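Local coordinates for probable transcriptional regulator, LysR family protein (Rhodococcus sp., PDB 2QL3) that probably acts as a DNA-binding transcriptional regulator of the LysR family, this chain being its C-terminal substrate-binding (effector) domain, at residues L101-M106 and A128-Y133. Residues are numbered along the deposited sequence; the frame is centred on the assembly and turned at random.
Sequences LAEHPM and APRVAY. With PO4 (phosphate ion), chain M.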
loop_
_atom_site.group_PDB
_atom_site.type_symbol
_atom_site.label_atom_id
_atom_site.label_comp_id
_atom_site.label_asym_id
_atom_site.label_seq_id
_atom_site.Cartn_x
_atom_site.Cartn_y
_atom_site.Cartn_z
ATOM N N LEU A 101 -12.939 -2.457 -22.804
ATOM C CA LEU A 101 -13.189 -2.757 -21.397
ATOM C C LEU A 101 -14.291 -1.865 -20.820
ATOM O O LEU A 101 -14.570 -1.914 -19.633
ATOM C CB LEU A 101 -11.889 -2.532 -20.616
ATOM C CG LEU A 101 -10.809 -3.580 -20.876
ATOM C CD1 LEU A 101 -9.504 -2.980 -20.438
ATOM C CD2 LEU A 101 -11.164 -4.850 -20.050
ATOM N N ALA A 102 -14.917 -1.039 -21.655
ATOM C CA ALA A 102 -15.928 -0.104 -21.151
ATOM C C ALA A 102 -17.047 -0.786 -20.367
ATOM O O ALA A 102 -17.622 -0.187 -19.426
ATOM C CB ALA A 102 -16.516 0.761 -22.309
ATOM N N GLU A 103 -17.389 -2.016 -20.752
ATOM C CA GLU A 103 -18.465 -2.716 -20.071
ATOM C C GLU A 103 -18.000 -3.753 -19.015
ATOM O O GLU A 103 -18.826 -4.401 -18.403
ATOM C CB GLU A 103 -19.487 -3.298 -21.079
ATOM C CG GLU A 103 -20.315 -2.191 -21.834
ATOM C CD GLU A 103 -21.339 -1.450 -20.913
ATOM O OE1 GLU A 103 -22.406 -2.060 -20.578
ATOM O OE2 GLU A 103 -21.094 -0.271 -20.524
ATOM N N HIS A 104 -16.687 -3.891 -18.804
ATOM C CA HIS A 104 -16.151 -4.806 -17.767
ATOM C C HIS A 104 -15.924 -3.995 -16.492
ATOM O O HIS A 104 -15.592 -2.794 -16.575
ATOM C CB HIS A 104 -14.814 -5.392 -18.209
ATOM C CG HIS A 104 -14.920 -6.396 -19.304
ATOM N ND1 HIS A 104 -14.840 -6.054 -20.641
ATOM C CD2 HIS A 104 -15.074 -7.739 -19.265
ATOM C CE1 HIS A 104 -14.982 -7.141 -21.376
ATOM N NE2 HIS A 104 -15.106 -8.178 -20.567
ATOM N N PRO A 105 -16.096 -4.637 -15.305
ATOM C CA PRO A 105 -16.010 -3.921 -14.037
ATOM C C PRO A 105 -14.600 -3.416 -13.814
ATOM O O PRO A 105 -13.668 -4.161 -14.034
ATOM C CB PRO A 105 -16.277 -5.014 -12.974
ATOM C CG PRO A 105 -16.270 -6.279 -13.655
ATOM C CD PRO A 105 -16.402 -6.071 -15.127
HETATM N N MSE A 106 -14.437 -2.174 -13.368
HETATM C CA MSE A 106 -13.121 -1.676 -13.081
HETATM C C MSE A 106 -12.828 -1.640 -11.571
HETATM O O MSE A 106 -13.726 -1.440 -10.782
HETATM C CB MSE A 106 -12.913 -0.275 -13.739
HETATM C CG MSE A 106 -11.478 0.295 -13.552
HETATM SE SE MSE A 106 -11.542 2.247 -13.662
HETATM C CE MSE A 106 -9.559 2.617 -13.825
ATOM N N ALA A 128 -17.167 6.396 -19.292
ATOM C CA ALA A 128 -17.095 6.554 -17.859
ATOM C C ALA A 128 -17.048 5.114 -17.345
ATOM O O ALA A 128 -17.923 4.308 -17.654
ATOM C CB ALA A 128 -18.348 7.285 -17.340
ATOM N N PRO A 129 -15.984 4.755 -16.641
ATOM C CA PRO A 129 -15.904 3.324 -16.291
ATOM C C PRO A 129 -16.936 2.918 -15.231
ATOM O O PRO A 129 -17.330 3.769 -14.389
ATOM C CB PRO A 129 -14.517 3.189 -15.712
ATOM C CG PRO A 129 -14.242 4.569 -15.111
ATOM C CD PRO A 129 -14.834 5.531 -16.134
ATOM N N ARG A 130 -17.317 1.642 -15.285
ATOM C CA ARG A 130 -18.148 0.981 -14.257
ATOM C C ARG A 130 -17.226 0.521 -13.121
ATOM O O ARG A 130 -16.599 -0.527 -13.234
ATOM C CB ARG A 130 -18.858 -0.270 -14.810
ATOM C CG ARG A 130 -19.631 -0.124 -16.190
ATOM C CD ARG A 130 -20.226 -1.479 -16.684
ATOM N NE ARG A 130 -20.825 -2.234 -15.572
ATOM C CZ ARG A 130 -20.360 -3.379 -15.031
ATOM N NH1 ARG A 130 -19.279 -4.003 -15.508
ATOM N NH2 ARG A 130 -20.996 -3.926 -13.994
ATOM N N VAL A 131 -17.167 1.303 -12.046
ATOM C CA VAL A 131 -16.246 1.054 -10.943
ATOM C C VAL A 131 -16.968 0.135 -9.954
ATOM O O VAL A 131 -17.992 0.500 -9.320
ATOM C CB VAL A 131 -15.740 2.362 -10.302
ATOM C CG1 VAL A 131 -14.718 2.083 -9.193
ATOM C CG2 VAL A 131 -15.120 3.263 -11.369
ATOM N N ALA A 132 -16.500 -1.101 -9.946
ATOM C CA ALA A 132 -16.944 -2.151 -9.015
ATOM C C ALA A 132 -16.282 -1.997 -7.642
ATOM O O ALA A 132 -16.892 -2.330 -6.598
ATOM C CB ALA A 132 -16.616 -3.520 -9.602
ATOM N N TYR A 133 -15.041 -1.516 -7.618
ATOM C CA TYR A 133 -14.302 -1.382 -6.371
ATOM C C TYR A 133 -13.351 -0.194 -6.455
ATOM O O TYR A 133 -12.779 0.064 -7.493
ATOM C CB TYR A 133 -13.510 -2.671 -6.005
ATOM C CG TYR A 133 -14.378 -3.889 -5.859
ATOM C CD1 TYR A 133 -15.116 -4.104 -4.689
ATOM C CD2 TYR A 133 -14.518 -4.803 -6.927
ATOM C CE1 TYR A 133 -15.986 -5.223 -4.560
ATOM C CE2 TYR A 133 -15.382 -5.935 -6.820
ATOM C CZ TYR A 133 -16.095 -6.126 -5.610
ATOM O OH TYR A 133 -16.927 -7.204 -5.451
HETATM P P PO4 M . -20.015 3.792 -10.993
HETATM O O1 PO4 M . -20.426 5.256 -11.151
HETATM O O2 PO4 M . -19.203 3.687 -9.717
HETATM O O3 PO4 M . -21.236 2.870 -10.943
HETATM O O4 PO4 M . -19.146 3.319 -12.138
HETATM O O HOH W 1 -18.513 2.337 -18.996
#
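The carbonyl oxygen of Met106, a selenomethionine here, is gripped by two successive backbone N-H groups of the facing chain. Ala132 N donates to Met106 O at 2.9 Å, lying in the carbonyl plane, while Tyr133 N adds a weak, longer bond. Both amides can converge on one acceptor because the chain turns a corner at Ala132. Two residues before Ala132 the match is plainer: Arg130 O accepts a nearly straight bond (172°) from Met106 N, 2.7 Å away. Met106 thus bonds to residues on either side of its partner Val131, the signature of a parallel bridge. It opens the two-stranded parallel sheet of 106-109 and 131-135, joined through helix 114-125 as a beta-alpha-beta unit within the periplasmic-binding-protein-like fold of LysR effector domains. Val131 N, turned from Met106, instead donates to O4 of a phosphate at 2.8 Å, an ion probably from the crystallisation liquor.

On one face of the bridge, with CG anti to the backbone N (chi1 -176°) and the chain extended beyond it, Met106 runs alongside Pro129, and its SE meets Pro129 CB at 3.7 Å; Met119 and Cys122 of helix 114-125 also touch this proline. On the other, Pro105 CB packs against Ala132 CB at 3.7 Å. Arg130 reaches the type I turn Leu101-His104, where a bend at chi3 (42°) brings Arg130 NH1 within 3.0 Å of Glu103 O, which lies oblique to the guanidinium plane and accepts a weak hydrogen bond. The Glu103 side chain crosses that of Arg130 at about a right angle without a salt bridge, Glu103 OE1 staying 5.3 Å from Arg130 NE. Between the two segments a water donates to Ala102 O and, rather closely, to Ala128 O, linking the turn to 128-133.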